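Local coordinates for DUF2179 domain-containing protein (Eubacterium ventriosum, PDB 3HLU) that is of unknown function but supplies the DUF2179 domain, related to the GlnB-like families, of what is probably a YitT-type bacterial membrane protein, at residues Ala16-Ile21 / Glu48-Val53; Ala22-Gln27 / Arg63-Glu68; Ala57-Val62 / Ala73-Ser78. All coordinates share one frame; numbering follows the deposited sequence.

Contact 1: Ala16-Ile21 / Glu48-Val53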
loop_
_atom_site.group_PDB
_atom_site.type_symbol
_atom_site.label_atom_id
_atom_site.label_comp_id
_atom_site.label_asym_id
_atom_site.label_seq_id
_atom_site.Cartn_x
_atom_site.Cartn_y
_atom_site.Cartn_z
ATOM N N ALA A 16 6.752 -9.051 1.452
ATOM C CA ALA A 16 8.141 -9.278 1.804
ATOM C C ALA A 16 8.882 -9.969 0.660
ATOM O O ALA A 16 10.059 -9.667 0.399
ATOM C CB ALA A 16 8.233 -10.105 3.075
ATOM N N LYS A 17 8.191 -10.889 -0.019
ATOM C CA LYS A 17 8.770 -11.674 -1.110
ATOM C C LYS A 17 8.599 -10.975 -2.477
ATOM O O LYS A 17 8.524 -11.617 -3.518
ATOM C CB LYS A 17 8.126 -13.064 -1.139
ATOM C CG LYS A 17 8.248 -13.899 0.156
ATOM C CD LYS A 17 9.566 -14.708 0.245
ATOM C CE LYS A 17 10.659 -13.972 1.070
ATOM N NZ LYS A 17 12.082 -14.352 0.700
ATOM N N ARG A 18 8.561 -9.651 -2.478
ATOM C CA ARG A 18 8.196 -8.917 -3.682
ATOM C C ARG A 18 9.132 -9.128 -4.884
ATOM O O ARG A 18 8.654 -9.175 -6.015
ATOM C CB ARG A 18 8.022 -7.425 -3.389
ATOM C CG ARG A 18 9.313 -6.638 -3.466
ATOM C CD ARG A 18 10.170 -6.845 -2.232
ATOM N NE ARG A 18 9.715 -5.978 -1.138
ATOM C CZ ARG A 18 10.366 -4.898 -0.702
ATOM N NH1 ARG A 18 9.857 -4.184 0.303
ATOM N NH2 ARG A 18 11.530 -4.542 -1.258
ATOM N N LYS A 19 10.441 -9.248 -4.664
ATOM C CA LYS A 19 11.353 -9.473 -5.786
ATOM C C LYS A 19 11.007 -10.751 -6.567
ATOM O O LYS A 19 10.938 -10.762 -7.791
ATOM C CB LYS A 19 12.814 -9.519 -5.334
ATOM C CG LYS A 19 13.735 -9.899 -6.495
ATOM C CD LYS A 19 15.205 -10.129 -6.121
ATOM C CE LYS A 19 16.008 -10.455 -7.392
ATOM N NZ LYS A 19 17.490 -10.373 -7.200
ATOM N N ILE A 20 10.785 -11.835 -5.845
ATOM C CA ILE A 20 10.273 -13.062 -6.450
ATOM C C ILE A 20 8.941 -12.861 -7.192
ATOM O O ILE A 20 8.774 -13.303 -8.326
ATOM C CB ILE A 20 10.093 -14.143 -5.377
ATOM C CG1 ILE A 20 11.437 -14.419 -4.693
ATOM C CG2 ILE A 20 9.532 -15.396 -5.983
ATOM C CD1 ILE A 20 11.328 -15.326 -3.484
ATOM N N ILE A 21 7.989 -12.194 -6.543
ATOM C CA ILE A 21 6.703 -11.926 -7.177
ATOM C C ILE A 21 6.842 -11.100 -8.443
ATOM O O ILE A 21 6.214 -11.392 -9.452
ATOM C CB ILE A 21 5.744 -11.180 -6.242
ATOM C CG1 ILE A 21 5.344 -12.077 -5.077
ATOM C CG2 ILE A 21 4.508 -10.727 -7.016
ATOM C CD1 ILE A 21 4.440 -11.401 -4.077
ATOM N N GLU A 48 9.761 -1.332 -0.168
ATOM C CA GLU A 48 9.495 -1.216 -1.590
ATOM C C GLU A 48 8.164 -1.838 -1.914
ATOM O O GLU A 48 7.794 -2.885 -1.389
ATOM C CB GLU A 48 10.520 -2.000 -2.384
ATOM C CG GLU A 48 11.889 -1.411 -2.546
ATOM C CD GLU A 48 12.661 -2.197 -3.597
ATOM O OE1 GLU A 48 12.520 -3.461 -3.622
ATOM O OE2 GLU A 48 13.375 -1.547 -4.405
ATOM N N VAL A 49 7.478 -1.215 -2.847
ATOM C CA VAL A 49 6.173 -1.659 -3.248
ATOM C C VAL A 49 6.215 -1.940 -4.750
ATOM O O VAL A 49 6.917 -1.255 -5.476
ATOM C CB VAL A 49 5.150 -0.561 -2.869
ATOM C CG1 VAL A 49 3.958 -0.528 -3.812
ATOM C CG2 VAL A 49 4.733 -0.722 -1.421
ATOM N N ILE A 50 5.505 -2.971 -5.207
ATOM C CA ILE A 50 5.341 -3.198 -6.643
ATOM C C ILE A 50 4.141 -2.419 -7.173
ATOM O O ILE A 50 3.018 -2.601 -6.715
ATOM C CB ILE A 50 5.133 -4.695 -7.003
ATOM C CG1 ILE A 50 6.263 -5.564 -6.480
ATOM C CG2 ILE A 50 5.006 -4.879 -8.499
ATOM C CD1 ILE A 50 5.973 -7.027 -6.628
HETATM N N MSE A 51 4.391 -1.550 -8.149
HETATM C CA MSE A 51 3.327 -0.853 -8.853
HETATM C C MSE A 51 3.083 -1.446 -10.243
HETATM O O MSE A 51 4.012 -1.737 -10.986
HETATM C CB MSE A 51 3.653 0.624 -8.960
HETATM C CG MSE A 51 2.771 1.370 -9.929
HETATM SE SE MSE A 51 3.159 3.264 -9.735
HETATM C CE MSE A 51 4.896 3.131 -8.814
ATOM N N CYS A 52 1.822 -1.621 -10.597
ATOM C CA CYS A 52 1.505 -2.221 -11.862
ATOM C C CYS A 52 0.117 -1.789 -12.301
ATOM O O CYS A 52 -0.845 -1.910 -11.551
ATOM C CB CYS A 52 1.595 -3.737 -11.748
ATOM S SG CYS A 52 1.335 -4.622 -13.307
ATOM N N VAL A 53 0.022 -1.259 -13.516
ATOM C CA VAL A 53 -1.270 -0.956 -14.110
ATOM C C VAL A 53 -1.719 -2.171 -14.893
ATOM O O VAL A 53 -0.915 -2.815 -15.566
ATOM C CB VAL A 53 -1.199 0.252 -15.042
ATOM C CG1 VAL A 53 -0.702 1.477 -14.285
ATOM C CG2 VAL A 53 -0.280 -0.052 -16.222
#
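Arg18, Ile50 and Glu48 account for most of the surface buried where residues 16-21, the lead-in and first turn of helix 18-28, meet strand 48-54. The Arg18 guanidinium reaches the first residue of the strand, and its NH2 forms a salt bridge with Glu48 OE1 at 2.8 Å. Guanidinium and carboxylate planes are 32° apart, so the two groups are neither coplanar nor stacked flat, and the side chains cross at about a right angle. One guanidinium face is approached by the strand itself: Glu48 C sits 3.6 Å above the Arg18 guanidinium plane, offset toward its rim. Arg18 CG lies between the backbone N and the carbonyl carbon (chi1 86°), and the chain bends twice more beyond it; at the bend, Arg18 NE hydrogen-bonds to Ser15 O, which helps fix the group's rotation. An alanine at Arg18 would remove this reach and is likely to leave the Glu48 carboxylate without its cationic mate. Deeper in, the contact turns apolar. Ile50 CD1 rests 3.9 Å from Arg18 CB and 4.0 Å from Ile21 CG2, while Ala22 and Met35 also border the Ile50 side chain. The helix start thus packs Ile21 and the base of Arg18 on Ile50 of an inner strand of a four-stranded antiparallel sheet ordered 2-3-1-4, with a charged pair at the margin, as expected of the ferredoxin-like alpha-beta sandwich.

Contact 2: Ala22-Gln27 / Arg63-Glu68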
loop_
_atom_site.group_PDB
_atom_site.type_symbol
_atom_site.label_atom_id
_atom_site.label_comp_id
_atom_site.label_asym_id
_atom_site.label_seq_id
_atom_site.Cartn_x
_atom_site.Cartn_y
_atom_site.Cartn_z
ATOM N N ALA A 22 7.653 -10.049 -8.369
ATOM C CA ALA A 22 7.870 -9.166 -9.501
ATOM C C ALA A 22 8.464 -9.919 -10.674
ATOM O O ALA A 22 8.069 -9.686 -11.807
ATOM C CB ALA A 22 8.755 -8.011 -9.116
ATOM N N ASP A 23 9.399 -10.830 -10.412
ATOM C CA ASP A 23 10.034 -11.575 -11.495
ATOM C C ASP A 23 9.045 -12.506 -12.186
ATOM O O ASP A 23 8.973 -12.536 -13.411
ATOM C CB ASP A 23 11.276 -12.347 -11.017
ATOM C CG ASP A 23 12.485 -11.424 -10.739
ATOM O OD1 ASP A 23 12.456 -10.224 -11.133
ATOM O OD2 ASP A 23 13.464 -11.908 -10.108
ATOM N N ARG A 24 8.278 -13.253 -11.401
ATOM C CA ARG A 24 7.294 -14.171 -11.960
ATOM C C ARG A 24 6.171 -13.440 -12.685
ATOM O O ARG A 24 5.544 -13.990 -13.588
ATOM C CB ARG A 24 6.714 -15.078 -10.876
ATOM C CG ARG A 24 7.722 -16.027 -10.267
ATOM C CD ARG A 24 7.047 -17.077 -9.388
ATOM N NE ARG A 24 6.038 -17.851 -10.114
ATOM C CZ ARG A 24 5.241 -18.760 -9.549
ATOM N NH1 ARG A 24 5.332 -19.016 -8.249
ATOM N NH2 ARG A 24 4.346 -19.415 -10.281
HETATM N N MSE A 25 5.908 -12.202 -12.286
HETATM C CA MSE A 25 4.882 -11.406 -12.948
HETATM C C MSE A 25 5.332 -11.078 -14.359
HETATM O O MSE A 25 4.533 -11.089 -15.305
HETATM C CB MSE A 25 4.618 -10.116 -12.177
HETATM C CG MSE A 25 3.630 -10.261 -11.036
HETATM SE SE MSE A 25 3.397 -8.596 -10.056
HETATM C CE MSE A 25 1.992 -7.776 -11.121
ATOM N N LEU A 26 6.628 -10.788 -14.475
ATOM C CA LEU A 26 7.274 -10.466 -15.740
ATOM C C LEU A 26 7.480 -11.682 -16.631
ATOM O O LEU A 26 7.340 -11.597 -17.844
ATOM C CB LEU A 26 8.644 -9.834 -15.496
ATOM C CG LEU A 26 9.528 -9.917 -16.749
ATOM C CD1 LEU A 26 8.983 -9.009 -17.859
ATOM C CD2 LEU A 26 10.988 -9.581 -16.452
ATOM N N GLN A 27 7.851 -12.805 -16.033
ATOM C CA GLN A 27 8.190 -13.972 -16.821
ATOM C C GLN A 27 6.940 -14.639 -17.336
ATOM O O GLN A 27 6.836 -14.928 -18.526
ATOM C CB GLN A 27 9.029 -14.952 -16.011
ATOM C CG GLN A 27 10.520 -14.604 -16.006
ATOM C CD GLN A 27 11.218 -15.017 -14.711
ATOM O OE1 GLN A 27 10.658 -15.775 -13.887
ATOM N NE2 GLN A 27 12.440 -14.511 -14.516
ATOM N N ARG A 63 -3.292 -12.415 -8.276
ATOM C CA ARG A 63 -3.737 -12.908 -6.991
ATOM C C ARG A 63 -3.379 -14.379 -6.766
ATOM O O ARG A 63 -2.960 -14.772 -5.683
ATOM C CB ARG A 63 -5.237 -12.722 -6.863
ATOM C CG ARG A 63 -5.660 -12.711 -5.442
ATOM C CD ARG A 63 -7.125 -12.940 -5.305
ATOM N NE ARG A 63 -7.566 -12.462 -4.007
ATOM C CZ ARG A 63 -8.778 -11.976 -3.780
ATOM N NH1 ARG A 63 -9.654 -11.916 -4.783
ATOM N NH2 ARG A 63 -9.106 -11.540 -2.561
ATOM N N ASN A 64 -3.544 -15.191 -7.800
ATOM C CA ASN A 64 -3.237 -16.610 -7.701
ATOM C C ASN A 64 -1.756 -16.861 -7.611
ATOM O O ASN A 64 -1.296 -17.859 -7.059
ATOM C CB ASN A 64 -3.848 -17.367 -8.873
ATOM C CG ASN A 64 -5.360 -17.506 -8.727
ATOM O OD1 ASN A 64 -5.927 -17.144 -7.686
ATOM N ND2 ASN A 64 -6.022 -18.017 -9.764
ATOM N N LEU A 65 -1.001 -15.921 -8.138
ATOM C CA LEU A 65 0.429 -16.007 -8.067
ATOM C C LEU A 65 0.871 -15.675 -6.650
ATOM O O LEU A 65 1.872 -16.190 -6.165
ATOM C CB LEU A 65 1.007 -15.036 -9.080
ATOM C CG LEU A 65 2.425 -14.527 -8.899
ATOM C CD1 LEU A 65 3.406 -15.671 -9.032
ATOM C CD2 LEU A 65 2.686 -13.455 -9.942
ATOM N N LEU A 66 0.110 -14.820 -5.980
ATOM C CA LEU A 66 0.431 -14.444 -4.611
ATOM C C LEU A 66 0.292 -15.642 -3.697
ATOM O O LEU A 66 1.175 -15.934 -2.885
ATOM C CB LEU A 66 -0.510 -13.353 -4.132
ATOM C CG LEU A 66 -0.384 -12.011 -4.832
ATOM C CD1 LEU A 66 -1.223 -10.935 -4.129
ATOM C CD2 LEU A 66 1.093 -11.652 -4.886
ATOM N N LYS A 67 -0.841 -16.325 -3.830
ATOM C CA LYS A 67 -1.099 -17.539 -3.074
ATOM C C LYS A 67 0.109 -18.454 -3.176
ATOM O O LYS A 67 0.501 -19.123 -2.222
ATOM C CB LYS A 67 -2.344 -18.233 -3.615
ATOM C CG LYS A 67 -3.628 -17.439 -3.355
ATOM C CD LYS A 67 -4.847 -18.001 -4.087
ATOM C CE LYS A 67 -5.966 -16.973 -4.107
ATOM N NZ LYS A 67 -7.113 -17.328 -4.991
ATOM N N GLU A 68 0.728 -18.442 -4.343
ATOM C CA GLU A 68 1.791 -19.372 -4.645
ATOM C C GLU A 68 3.139 -18.956 -4.052
ATOM O O GLU A 68 4.073 -19.745 -4.029
ATOM C CB GLU A 68 1.886 -19.504 -6.164
ATOM C CG GLU A 68 2.851 -20.553 -6.681
ATOM C CD GLU A 68 2.396 -21.142 -8.027
ATOM O OE1 GLU A 68 1.303 -20.752 -8.529
ATOM O OE2 GLU A 68 3.129 -22.008 -8.568
#
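Between residues 22-27 and 63-68 the nearest CA atoms are those of Met25 and Leu65, 8.1 Å apart. Helices 18-28 and 56-67 are the two helices of the ferredoxin-like beta-alpha-beta-beta-alpha-beta fold, packed beside each other on one side of the sheet. Leu65 is the wedge between them: with CG anti to its backbone N (chi1 158°), it sends one methyl to each of two neighbouring residues of the other helix. CD2 of Leu65 lies 3.5 Å from CG of the selenomethionine Met25, the two side chains crossing at about a right angle. Its other methyl, CD1, stands 3.5 Å above the Arg24 guanidinium plane, over the centre; Leu65 CD1 also lies 3.8 Å from Arg24 CB. Arg24 therefore works in two ways, offering a flat face to an apolar methyl and an edge to a carboxylate. The aliphatic part of Glu68 meets that edge, Glu68 CG lying 3.3 Å from Arg24 NH1. A second acid, Glu28 one turn further along the helix of Arg24, also makes a salt bridge with NH2, so the cation is shared by two carboxylates, Glu28 and Glu68. Across the interface, Arg24 NH2 donates a weak hydrogen bond to Glu68 OE2 (3.3 Å, N-H...O angle 159°) within a salt bridge whose guanidinium and carboxylate planes are 85° apart.

Contact 3: Ala57-Val62 / Ala73-Ser78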
loop_
_atom_site.group_PDB
_atom_site.type_symbol
_atom_site.label_atom_id
_atom_site.label_comp_id
_atom_site.label_asym_id
_atom_site.label_seq_id
_atom_site.Cartn_x
_atom_site.Cartn_y
_atom_site.Cartn_z
ATOM N N ALA A 57 -8.989 -8.751 -15.122
ATOM C CA ALA A 57 -8.730 -10.155 -15.425
ATOM C C ALA A 57 -7.321 -10.533 -15.010
ATOM O O ALA A 57 -7.093 -11.589 -14.419
ATOM C CB ALA A 57 -8.915 -10.410 -16.897
ATOM N N THR A 58 -6.375 -9.664 -15.340
ATOM C CA THR A 58 -4.992 -9.859 -14.942
ATOM C C THR A 58 -4.884 -9.939 -13.408
ATOM O O THR A 58 -4.085 -10.708 -12.868
ATOM C CB THR A 58 -4.088 -8.712 -15.461
ATOM O OG1 THR A 58 -4.458 -8.346 -16.798
ATOM C CG2 THR A 58 -2.643 -9.130 -15.430
ATOM N N LEU A 59 -5.691 -9.146 -12.711
ATOM C CA LEU A 59 -5.630 -9.086 -11.250
ATOM C C LEU A 59 -5.887 -10.445 -10.613
ATOM O O LEU A 59 -5.328 -10.775 -9.564
ATOM C CB LEU A 59 -6.635 -8.068 -10.720
ATOM C CG LEU A 59 -6.681 -7.813 -9.210
ATOM C CD1 LEU A 59 -5.419 -7.103 -8.726
ATOM C CD2 LEU A 59 -7.917 -6.990 -8.852
ATOM N N VAL A 60 -6.737 -11.229 -11.259
ATOM C CA VAL A 60 -7.036 -12.559 -10.778
ATOM C C VAL A 60 -5.841 -13.493 -10.960
ATOM O O VAL A 60 -5.526 -14.296 -10.079
ATOM C CB VAL A 60 -8.266 -13.119 -11.479
ATOM C CG1 VAL A 60 -8.491 -14.564 -11.078
ATOM C CG2 VAL A 60 -9.480 -12.256 -11.148
ATOM N N LYS A 61 -5.165 -13.389 -12.094
ATOM C CA LYS A 61 -3.982 -14.210 -12.294
ATOM C C LYS A 61 -2.916 -13.862 -11.264
ATOM O O LYS A 61 -2.264 -14.738 -10.708
ATOM C CB LYS A 61 -3.428 -14.053 -13.715
ATOM C CG LYS A 61 -4.415 -14.425 -14.832
ATOM C CD LYS A 61 -3.676 -14.728 -16.147
ATOM C CE LYS A 61 -4.606 -14.689 -17.370
ATOM N NZ LYS A 61 -5.075 -13.305 -17.734
ATOM N N VAL A 62 -2.755 -12.572 -11.007
ATOM C CA VAL A 62 -1.739 -12.092 -10.076
ATOM C C VAL A 62 -2.041 -12.566 -8.671
ATOM O O VAL A 62 -1.175 -13.059 -7.967
ATOM C CB VAL A 62 -1.666 -10.547 -10.084
ATOM C CG1 VAL A 62 -0.958 -10.030 -8.844
ATOM C CG2 VAL A 62 -0.971 -10.061 -11.333
ATOM N N ALA A 73 1.030 -11.504 1.442
ATOM C CA ALA A 73 0.991 -10.402 0.493
ATOM C C ALA A 73 -0.430 -9.884 0.305
ATOM O O ALA A 73 -1.412 -10.598 0.517
ATOM C CB ALA A 73 1.577 -10.825 -0.837
ATOM N N PHE A 74 -0.526 -8.623 -0.083
ATOM C CA PHE A 74 -1.812 -8.058 -0.447
ATOM C C PHE A 74 -1.638 -6.923 -1.454
ATOM O O PHE A 74 -0.525 -6.473 -1.733
ATOM C CB PHE A 74 -2.575 -7.582 0.784
ATOM C CG PHE A 74 -1.865 -6.524 1.551
ATOM C CD1 PHE A 74 -0.847 -6.855 2.430
ATOM C CD2 PHE A 74 -2.189 -5.194 1.382
ATOM C CE1 PHE A 74 -0.175 -5.875 3.133
ATOM C CE2 PHE A 74 -1.523 -4.211 2.090
ATOM C CZ PHE A 74 -0.517 -4.552 2.970
HETATM N N MSE A 75 -2.766 -6.468 -1.985
HETATM C CA MSE A 75 -2.789 -5.505 -3.064
HETATM C C MSE A 75 -3.668 -4.341 -2.704
HETATM O O MSE A 75 -4.727 -4.511 -2.124
HETATM C CB MSE A 75 -3.345 -6.156 -4.329
HETATM C CG MSE A 75 -2.463 -7.244 -4.885
HETATM SE SE MSE A 75 -3.231 -8.093 -6.457
HETATM C CE MSE A 75 -4.512 -9.263 -5.579
ATOM N N ILE A 76 -3.230 -3.151 -3.067
ATOM C CA ILE A 76 -4.093 -1.994 -3.000
ATOM C C ILE A 76 -4.494 -1.580 -4.398
ATOM O O ILE A 76 -3.649 -1.247 -5.227
ATOM C CB ILE A 76 -3.422 -0.830 -2.268
ATOM C CG1 ILE A 76 -3.074 -1.263 -0.844
ATOM C CG2 ILE A 76 -4.331 0.373 -2.261
ATOM C CD1 ILE A 76 -2.021 -0.411 -0.188
ATOM N N VAL A 77 -5.794 -1.623 -4.650
ATOM C CA VAL A 77 -6.351 -1.279 -5.947
ATOM C C VAL A 77 -6.909 0.143 -5.962
ATOM O O VAL A 77 -8.019 0.392 -5.473
ATOM C CB VAL A 77 -7.487 -2.233 -6.320
ATOM C CG1 VAL A 77 -8.104 -1.811 -7.640
ATOM C CG2 VAL A 77 -6.978 -3.674 -6.358
ATOM N N SER A 78 -6.138 1.054 -6.558
ATOM C CA SER A 78 -6.407 2.501 -6.555
ATOM C C SER A 78 -7.832 2.907 -6.948
ATOM O O SER A 78 -8.409 2.358 -7.893
ATOM C CB SER A 78 -5.392 3.202 -7.465
ATOM O OG SER A 78 -4.676 4.221 -6.766
#
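Leu59 CD1 and the selenium of the selenomethionine Met75 are 3.3 Å apart and make the principal touch between helix 56-67 and strand 74-77. The same Leu59 CD1 lies 3.9 Å from Met75 CE, so one methyl meets the end of the long side chain, with the two chains sliding past each other in opposite directions. One helical turn on, Val62 CG1 approaches SE of Met75 at 3.8 Å, crossing it obliquely. Leu59's second branch turns to the next inward-facing strand residue: CD2 of Leu59 is 4.3 Å from Val77 CG2. The extended chi2 of Met75 (178°) carries the selenium out to the helix, and the bend at chi3 (-79°) turns CE aside from that line. Arg63 and Leu66, further along the same helix, also touch Met75, and Leu31 borders Val62. The backbones stand well apart, the axes of the helix segment 57-62 and of strand 74-77 approaching to 11.1 Å and running nearly antiparallel at 164°, and it is side chains that fill this distance. The strand is held by strand 9-14 on one edge, while on its other Phe74 and Met75 pair antiparallel with a strand of the second subunit, continuing the sheet across the dimer interface. Between the two segments every touch is apolar, which implies cohesion by dispersion and hydrophobic burial, with position set by shape and by the sheet rather than by directional bonds.

How the contacts relate
Contacts 1 and 3 set a helix on the sheet, whereas contact 2 joins the two helices. Contact 1 lies nearest the middle, its centre about 4 Å from the chain centre, against about 7 Å for contact 3 and 8 Å for contact 2. Contacts 1 and 2 share helix 18-28 and contacts 2 and 3 share helix 56-67; contact 1 reaches an inner strand, contact 3 the strand outermost in this chain, where the second subunit carries the sheet on. Contacts 1 and 2 combine apolar packing with an arginine-glutamate pair at the margin, whereas contact 3 is wholly apolar. Ile21 CD1 to Leu66 CD2 (3.5 Å) and Met25 CE to Val62 CG2 (3.7 Å) join them into one core.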